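Side-chain contacts in Afp2 (Serratia entomophila, PDB 6RBN), which probably forms part of the contractile sheath around the inner tube of the anti-feeding prophage, a phage-tail-like injection system: residues 32-35 / 36-40; 61-64 / 65-69; 83-87 / 88-92; 169-173 / 174-178. All blocks are in the same frame, centred on the assembly; numbering follows the deposited sequence.

Interaction 1 (32-35 / 36-40); sequences FAYD and SENTN
Just past the end of strand 30-34, Asp35 and the residues after it leave the sheet in a tight bend, with Glu37 at the centre of an inverse gamma turn that a weak Asn38 N to Ser36 O bond closes. The side chain of Asp35 reaches forward along the bend. With CG anti to the backbone N (chi1 -165°), its carboxylate lies beside the chain that follows, and OD1 faces two successive amides. Ser36 N is 2.7 Å from Asp35 OD1, but the N-H is bent well off line and the bond is weak. Glu37 N approaches the same Asp35 OD1 much more directly, at 161°, yet from 3.5 Å, which also makes it weak. Asp35 OD2 comes to 4.1 Å from Glu37 CB, where the two acidic chains cross at a slant, carboxylate planes 80° apart. Asp35 OD2 and Glu37 OE1 are 4.5 Å apart and the Glu87 carboxylate is near Asp35 OD1; this closeness of acids may raise their proton affinity. On the inner side of the bend, Asn38 CB packs against Asp35 O at 3.4 Å, while Asn38 ND2 approaches the Tyr34 ring obliquely. Ser36 OG is hydrogen-bonded to Glu87 OE2, just past the end of strand 82-86. The long, weak Glu37 N to Asp35 OD1 bond resembles an Asx turn, leading into the inverse gamma turn of a surface loop.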
# COMPACT_ATOMS: atom_id res chain seq x y z
N PHE C 32 -87.05 -35.63 8.25
CA PHE C 32 -88.35 -36.10 8.71
C PHE C 32 -88.86 -37.17 7.75
O PHE C 32 -89.22 -36.86 6.61
CB PHE C 32 -89.34 -34.94 8.82
CG PHE C 32 -89.04 -34.00 9.94
CD1 PHE C 32 -89.46 -34.28 11.22
CD2 PHE C 32 -88.32 -32.85 9.71
CE1 PHE C 32 -89.18 -33.40 12.26
CE2 PHE C 32 -88.04 -31.97 10.74
CZ PHE C 32 -88.47 -32.26 12.01
N ALA C 33 -88.88 -38.41 8.21
CA ALA C 33 -89.33 -39.52 7.39
C ALA C 33 -90.85 -39.65 7.47
O ALA C 33 -91.42 -39.65 8.56
CB ALA C 33 -88.67 -40.83 7.84
N TYR C 34 -91.50 -39.74 6.31
CA TYR C 34 -92.92 -40.01 6.25
C TYR C 34 -93.17 -41.35 5.57
O TYR C 34 -92.29 -41.91 4.91
CB TYR C 34 -93.68 -38.89 5.53
CG TYR C 34 -93.34 -38.68 4.07
CD1 TYR C 34 -92.30 -37.84 3.70
CD2 TYR C 34 -94.09 -39.27 3.06
CE1 TYR C 34 -91.99 -37.63 2.37
CE2 TYR C 34 -93.79 -39.07 1.73
CZ TYR C 34 -92.75 -38.24 1.39
OH TYR C 34 -92.45 -38.04 0.06
N ASP C 35 -94.38 -41.86 5.73
CA ASP C 35 -94.73 -43.19 5.26
C ASP C 35 -94.94 -43.18 3.75
O ASP C 35 -95.42 -42.20 3.17
CB ASP C 35 -95.99 -43.69 5.96
CG ASP C 35 -96.21 -45.18 5.81
OD1 ASP C 35 -95.38 -45.86 5.17
OD2 ASP C 35 -97.22 -45.69 6.33
N SER C 36 -94.56 -44.29 3.11
CA SER C 36 -94.74 -44.43 1.67
C SER C 36 -96.21 -44.55 1.31
O SER C 36 -96.64 -44.07 0.25
CB SER C 36 -93.96 -45.65 1.17
OG SER C 36 -94.49 -46.84 1.71
N GLU C 37 -97.01 -45.17 2.18
CA GLU C 37 -98.46 -45.26 2.01
C GLU C 37 -99.14 -44.01 2.58
O GLU C 37 -99.88 -44.05 3.55
CB GLU C 37 -98.96 -46.54 2.68
CG GLU C 37 -100.36 -47.03 2.26
CD GLU C 37 -101.48 -46.62 3.20
OE1 GLU C 37 -101.21 -46.48 4.42
OE2 GLU C 37 -102.62 -46.43 2.74
N ASN C 38 -98.80 -42.87 2.00
CA ASN C 38 -99.43 -41.60 2.36
C ASN C 38 -100.07 -41.00 1.11
O ASN C 38 -99.56 -41.15 0.00
CB ASN C 38 -98.41 -40.64 2.96
CG ASN C 38 -99.07 -39.50 3.71
OD1 ASN C 38 -100.29 -39.37 3.73
ND2 ASN C 38 -98.26 -38.67 4.36
N THR C 39 -101.20 -40.33 1.31
CA THR C 39 -102.02 -39.87 0.20
C THR C 39 -101.93 -38.37 -0.06
O THR C 39 -102.21 -37.94 -1.18
CB THR C 39 -103.48 -40.25 0.42
OG1 THR C 39 -103.96 -39.61 1.62
CG2 THR C 39 -103.61 -41.75 0.57
N ASN C 40 -101.56 -37.57 0.94
CA ASN C 40 -101.63 -36.11 0.82
C ASN C 40 -100.25 -35.46 0.83
O ASN C 40 -100.08 -34.39 1.42
CB ASN C 40 -102.53 -35.53 1.91
CG ASN C 40 -102.13 -35.95 3.31
OD1 ASN C 40 -101.12 -36.62 3.52
ND2 ASN C 40 -102.94 -35.56 4.29

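Interaction 2 (61-64 / 65-69); sequences TPLE and DAFYT
Tyr68, in the first turn of helix 66-75, lays its ring against the backbone of Pro62 and Leu63, and its atoms can be followed outward one by one. CB starts beside Leu63, 4.1 Å from Leu63 CB. With CG anti to the backbone N (chi1 -174°), the ring is carried back over the loop that precedes the helix. Tyr68 CD2 sits 3.6 Å from Leu63 O, and Leu63 N lies over one face, offset toward the rim. Further out, Tyr68 CE2 meets Pro62 CA at 3.7 Å; at the ring's other edge, Tyr68 CE1 is 4.0 Å from Thr61 O, which approaches obliquely from the same side as Leu63 N. The tip continues along the proline: Tyr68 OH is 3.5 Å from Pro62 CA and also touches CB, the two side chains pointing the same way. Phe55 of helix 52-58 adds a second aromatic contact to Tyr68.

Leu63 divides its side chain between two aromatic residues. Its CB stays with Tyr68, whereas Leu63 CD1 reaches Phe67 CZ at 3.9 Å, crossing it at a slant. Between loop and helix, Asp65 turns OD1 forward to accept Ala66 N at 2.7 Å, the donor standing 39° out of the carboxylate plane; its OD2 lies in plane at the edge of the Phe67 ring. The whole is a loop-to-helix junction, in which two aromatic residues of the opening turn of helix 66-75 pack against the connection from helix 52-58.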
# COMPACT_ATOMS: atom_id res chain seq x y z
N THR C 61 -102.88 -25.88 3.63
CA THR C 61 -103.96 -26.09 4.59
C THR C 61 -103.47 -26.94 5.76
O THR C 61 -102.62 -27.83 5.58
CB THR C 61 -105.18 -26.74 3.90
OG1 THR C 61 -106.22 -26.94 4.86
CG2 THR C 61 -104.83 -28.06 3.22
N PRO C 62 -103.94 -26.65 6.97
CA PRO C 62 -103.51 -27.44 8.13
C PRO C 62 -104.05 -28.86 8.12
O PRO C 62 -105.26 -29.08 8.24
CB PRO C 62 -104.06 -26.65 9.32
CG PRO C 62 -104.23 -25.27 8.81
CD PRO C 62 -104.65 -25.43 7.38
N LEU C 63 -103.16 -29.83 7.96
CA LEU C 63 -103.52 -31.24 7.94
C LEU C 63 -103.48 -31.80 9.36
O LEU C 63 -103.30 -31.07 10.34
CB LEU C 63 -102.60 -32.01 7.00
CG LEU C 63 -102.68 -31.61 5.53
CD1 LEU C 63 -101.61 -32.33 4.74
CD2 LEU C 63 -104.05 -31.93 4.98
N GLU C 64 -103.65 -33.11 9.48
CA GLU C 64 -103.61 -33.78 10.77
C GLU C 64 -102.58 -34.91 10.77
O GLU C 64 -102.27 -35.46 11.83
CB GLU C 64 -105.01 -34.31 11.13
CG GLU C 64 -105.25 -34.70 12.59
CD GLU C 64 -106.66 -35.19 12.84
OE1 GLU C 64 -107.45 -35.25 11.88
OE2 GLU C 64 -106.97 -35.50 14.01
N ASP C 65 -102.01 -35.24 9.61
CA ASP C 65 -101.12 -36.37 9.44
C ASP C 65 -99.79 -36.11 10.16
O ASP C 65 -99.46 -34.97 10.52
CB ASP C 65 -100.90 -36.65 7.96
CG ASP C 65 -100.41 -38.06 7.68
OD1 ASP C 65 -100.19 -38.82 8.64
OD2 ASP C 65 -100.26 -38.41 6.49
N ALA C 66 -99.03 -37.18 10.38
CA ALA C 66 -97.89 -37.15 11.28
C ALA C 66 -96.71 -36.34 10.75
O ALA C 66 -95.87 -35.91 11.54
CB ALA C 66 -97.43 -38.57 11.59
N PHE C 67 -96.62 -36.14 9.43
CA PHE C 67 -95.52 -35.31 8.93
C PHE C 67 -95.81 -33.83 9.11
O PHE C 67 -94.88 -33.04 9.26
CB PHE C 67 -95.24 -35.63 7.45
CG PHE C 67 -96.31 -35.14 6.50
CD1 PHE C 67 -97.44 -35.90 6.25
CD2 PHE C 67 -96.15 -33.95 5.80
CE1 PHE C 67 -98.41 -35.46 5.37
CE2 PHE C 67 -97.11 -33.50 4.93
CZ PHE C 67 -98.24 -34.26 4.71
N TYR C 68 -97.09 -33.44 9.11
CA TYR C 68 -97.43 -32.03 9.23
C TYR C 68 -97.26 -31.54 10.65
O TYR C 68 -96.75 -30.44 10.88
CB TYR C 68 -98.87 -31.79 8.76
CG TYR C 68 -99.25 -30.33 8.72
CD1 TYR C 68 -98.87 -29.53 7.65
CD2 TYR C 68 -99.98 -29.75 9.74
CE1 TYR C 68 -99.21 -28.20 7.60
CE2 TYR C 68 -100.32 -28.41 9.71
CZ TYR C 68 -99.93 -27.65 8.63
OH TYR C 68 -100.27 -26.32 8.58
N THR C 69 -97.69 -32.34 11.63
CA THR C 69 -97.56 -31.94 13.03
C THR C 69 -96.12 -32.01 13.51
O THR C 69 -95.78 -31.36 14.50
CB THR C 69 -98.44 -32.81 13.91
OG1 THR C 69 -98.00 -34.17 13.82
CG2 THR C 69 -99.87 -32.73 13.44

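Interaction 3 (83-87 / 88-92); sequences YLVNE and ANIAD
A type I beta turn from Asn86 to Asn89 links strand 82-86 to helix 90-97, and the two asparagines that bound it are bonded twice, once through the backbone and once through their side chains. Asn89 N donates to Asn86 O over 2.9 Å at 154°, the bond that closes the turn. Outside it, Asn89 ND2 reaches Asn86 OD1 at 2.7 Å. This second bond is less straight, and the amide planes stand 49° apart, with the donor tilted slightly from the carbonyl plane of the acceptor. Asn86 CG lies between its own backbone N and carbonyl carbon (chi1 54°), which turns OD1 toward Asn89 ND2. Asn89 occupies the N-cap position but makes no capping bond with its side chain, whose ND2 bonds Asn86.

Methyl groups pack on each other and on backbone carbonyls in the rest of the contact. Val85 CG1 lies 3.4 Å from Asn89 O and 3.8 Å from Ile90 CG2, at the point where the chain enters the helix. That isoleucine methyl also covers the turn, with Ile90 CG2 3.3 Å from Asn86 O and in touch with Glu87 CA. Around the junction, Val85 and Ile90 both pack on Leu31 of strand 30-34, the parallel neighbour of strand 82-86, while on the antiparallel side Val85 meets Ile46 of strand 46-49 and Asn89 rests on Pro45.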
# COMPACT_ATOMS: atom_id res chain seq x y z
N TYR C 83 -85.66 -31.71 5.79
CA TYR C 83 -85.93 -32.53 4.62
C TYR C 83 -87.11 -33.45 4.89
O TYR C 83 -87.15 -34.13 5.92
CB TYR C 83 -84.69 -33.37 4.27
CG TYR C 83 -83.48 -32.59 3.81
CD1 TYR C 83 -83.59 -31.33 3.25
CD2 TYR C 83 -82.21 -33.10 3.98
CE1 TYR C 83 -82.47 -30.62 2.86
CE2 TYR C 83 -81.09 -32.40 3.59
CZ TYR C 83 -81.23 -31.16 3.03
OH TYR C 83 -80.12 -30.45 2.64
N LEU C 84 -88.08 -33.47 3.97
CA LEU C 84 -89.09 -34.52 3.93
C LEU C 84 -88.66 -35.58 2.93
O LEU C 84 -88.65 -35.33 1.72
CB LEU C 84 -90.46 -33.98 3.56
CG LEU C 84 -91.29 -33.33 4.65
CD1 LEU C 84 -92.59 -32.83 4.07
CD2 LEU C 84 -91.54 -34.35 5.74
N VAL C 85 -88.32 -36.76 3.44
CA VAL C 85 -87.93 -37.89 2.61
C VAL C 85 -88.87 -39.04 2.96
O VAL C 85 -89.11 -39.30 4.15
CB VAL C 85 -86.46 -38.28 2.84
CG1 VAL C 85 -86.07 -39.45 1.97
CG2 VAL C 85 -85.55 -37.10 2.59
N ASN C 86 -89.43 -39.71 1.95
CA ASN C 86 -90.22 -40.89 2.23
C ASN C 86 -89.33 -42.04 2.69
O ASN C 86 -88.14 -42.08 2.38
CB ASN C 86 -91.06 -41.31 1.01
CG ASN C 86 -90.24 -41.48 -0.25
OD1 ASN C 86 -89.03 -41.31 -0.26
ND2 ASN C 86 -90.91 -41.84 -1.34
N GLU C 87 -89.93 -42.97 3.43
CA GLU C 87 -89.19 -43.99 4.18
C GLU C 87 -88.38 -44.94 3.30
O GLU C 87 -87.45 -45.57 3.80
CB GLU C 87 -90.16 -44.81 5.03
CG GLU C 87 -91.15 -45.60 4.20
CD GLU C 87 -92.10 -46.44 5.03
OE1 GLU C 87 -92.02 -46.39 6.27
OE2 GLU C 87 -92.91 -47.18 4.43
N ALA C 88 -88.70 -45.04 2.01
CA ALA C 88 -87.95 -45.91 1.12
C ALA C 88 -86.74 -45.22 0.50
O ALA C 88 -86.07 -45.82 -0.34
CB ALA C 88 -88.86 -46.42 0.00
N ASN C 89 -86.45 -43.98 0.89
CA ASN C 89 -85.35 -43.23 0.29
C ASN C 89 -84.49 -42.52 1.32
O ASN C 89 -83.69 -41.66 0.94
CB ASN C 89 -85.89 -42.20 -0.71
CG ASN C 89 -86.51 -42.84 -1.92
OD1 ASN C 89 -85.97 -43.81 -2.47
ND2 ASN C 89 -87.64 -42.32 -2.36
N ILE C 90 -84.62 -42.84 2.61
CA ILE C 90 -83.87 -42.08 3.61
C ILE C 90 -82.42 -42.52 3.65
O ILE C 90 -81.56 -41.74 4.09
CB ILE C 90 -84.55 -42.15 4.99
CG1 ILE C 90 -84.41 -43.52 5.67
CG2 ILE C 90 -86.02 -41.85 4.88
CD1 ILE C 90 -83.36 -43.56 6.78
N ALA C 91 -82.12 -43.74 3.21
CA ALA C 91 -80.73 -44.17 3.11
C ALA C 91 -80.00 -43.49 1.97
O ALA C 91 -78.77 -43.38 2.01
CB ALA C 91 -80.66 -45.69 2.95
N ASP C 92 -80.73 -43.04 0.95
CA ASP C 92 -80.10 -42.33 -0.16
C ASP C 92 -79.91 -40.86 0.16
O ASP C 92 -78.89 -40.27 -0.21
CB ASP C 92 -80.95 -42.49 -1.42
CG ASP C 92 -80.97 -43.91 -1.93
OD1 ASP C 92 -79.98 -44.63 -1.71
OD2 ASP C 92 -81.98 -44.30 -2.54

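Interaction 4 (169-173 / 174-178); sequences AAVPP and SAIAA
Val171 and the first turn of helix 173-187 make the close-fitting part of this contact, where a single methyl serves two partners. With CG1 anti to the backbone N (chi1 175°), the valine extends forward along the helix start: Val171 CG1 is 4.0 Å from Ala175 CB and equally far from Ile176 CG1. The backbone is also bonded across the junction. Ala175 N donates to Pro172 O at 3.0 Å, standing 48° out of the carbonyl plane, and a weaker bond runs from Ala177 N to Pro173 O at 3.3 Å. Ile176 CD1 completes the fit by lying 4.0 Å from Pro173 CA.

The looser part is the approach through 169-170, which makes no contact with the helical segment and is partly exposed at Ala170. Pro172 packs its ring on Thr69 and Ser70 of helix 66-75. The hydroxyl of Ser174 bonds outside the pair; its main partner is Phe130 O, with Leu129 O, Ala105 O and Asp131 OD1 also within bonding range. Two prolines leading into a helix suit its start, where a missing N-H costs little, and this is such a helix N-terminus, buried within the subtilisin-like domain.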
# COMPACT_ATOMS: atom_id res chain seq x y z
N ALA C 169 -104.50 -32.35 17.13
CA ALA C 169 -103.78 -33.37 16.38
C ALA C 169 -102.69 -34.00 17.24
O ALA C 169 -102.35 -33.52 18.32
CB ALA C 169 -103.19 -32.77 15.11
N ALA C 170 -102.13 -35.09 16.73
CA ALA C 170 -101.16 -35.90 17.47
C ALA C 170 -99.77 -35.69 16.89
O ALA C 170 -99.52 -36.02 15.73
CB ALA C 170 -101.53 -37.38 17.40
N VAL C 171 -98.88 -35.14 17.71
CA VAL C 171 -97.48 -34.96 17.30
C VAL C 171 -96.71 -36.24 17.61
O VAL C 171 -96.86 -36.78 18.72
CB VAL C 171 -96.87 -33.76 18.02
CG1 VAL C 171 -95.39 -33.64 17.71
CG2 VAL C 171 -97.56 -32.51 17.60
N PRO C 172 -95.94 -36.77 16.67
CA PRO C 172 -95.04 -37.87 16.97
C PRO C 172 -93.98 -37.44 17.97
O PRO C 172 -93.45 -36.33 17.89
CB PRO C 172 -94.41 -38.21 15.62
CG PRO C 172 -95.38 -37.71 14.63
CD PRO C 172 -95.97 -36.48 15.23
N PRO C 173 -93.64 -38.31 18.93
CA PRO C 173 -92.74 -37.88 20.02
C PRO C 173 -91.29 -37.76 19.61
O PRO C 173 -90.48 -37.30 20.42
CB PRO C 173 -92.94 -38.99 21.05
CG PRO C 173 -93.28 -40.18 20.25
CD PRO C 173 -94.08 -39.70 19.09
N SER C 174 -90.93 -38.17 18.40
CA SER C 174 -89.62 -37.84 17.86
C SER C 174 -89.50 -36.35 17.59
O SER C 174 -88.42 -35.77 17.76
CB SER C 174 -89.39 -38.60 16.56
OG SER C 174 -89.46 -39.98 16.77
N ALA C 175 -90.59 -35.71 17.17
CA ALA C 175 -90.58 -34.29 16.88
C ALA C 175 -90.56 -33.45 18.15
O ALA C 175 -90.08 -32.31 18.12
CB ALA C 175 -91.79 -33.91 16.04
N ILE C 176 -91.08 -33.99 19.25
CA ILE C 176 -90.96 -33.32 20.54
C ILE C 176 -89.51 -33.35 20.99
O ILE C 176 -88.98 -32.36 21.52
CB ILE C 176 -91.90 -33.98 21.56
CG1 ILE C 176 -93.34 -33.87 21.08
CG2 ILE C 176 -91.76 -33.35 22.92
CD1 ILE C 176 -94.30 -34.72 21.88
N ALA C 177 -88.82 -34.46 20.75
CA ALA C 177 -87.40 -34.54 21.07
C ALA C 177 -86.56 -33.72 20.10
O ALA C 177 -85.53 -33.16 20.50
CB ALA C 177 -86.94 -35.99 21.05
N ALA C 178 -86.97 -33.63 18.84
CA ALA C 178 -86.20 -32.88 17.85
C ALA C 178 -86.31 -31.37 18.05
O ALA C 178 -85.41 -30.64 17.63
CB ALA C 178 -86.65 -33.24 16.44

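Overall arrangement
All four contacts are local turns or helix starts, and they lie around strands 30-34 and 82-86 and helix 66-75, with interaction 4 reaching strand 102-105. Interactions 1 and 3 finish neighbouring parallel strands; Phe32 N to Tyr83 O, at 2.8 Å, probably joins them by a hydrogen bond. Helix 66-75 connects the others: interaction 2 touches interaction 1 through Phe67 and Asn38, and interaction 4 through Thr69 OG1, a probable hydrogen bond to Ala170 O. Chemistry follows depth. Interaction 1, at the surface, relies on weak polar bonds and crowded acids; interactions 2 and 3, partly buried, mix aromatic or asparagine contacts with methyl packing; interaction 4, buried, joins methyl and proline packing to backbone bonds, with one buried hydroxyl bonded outside the pair.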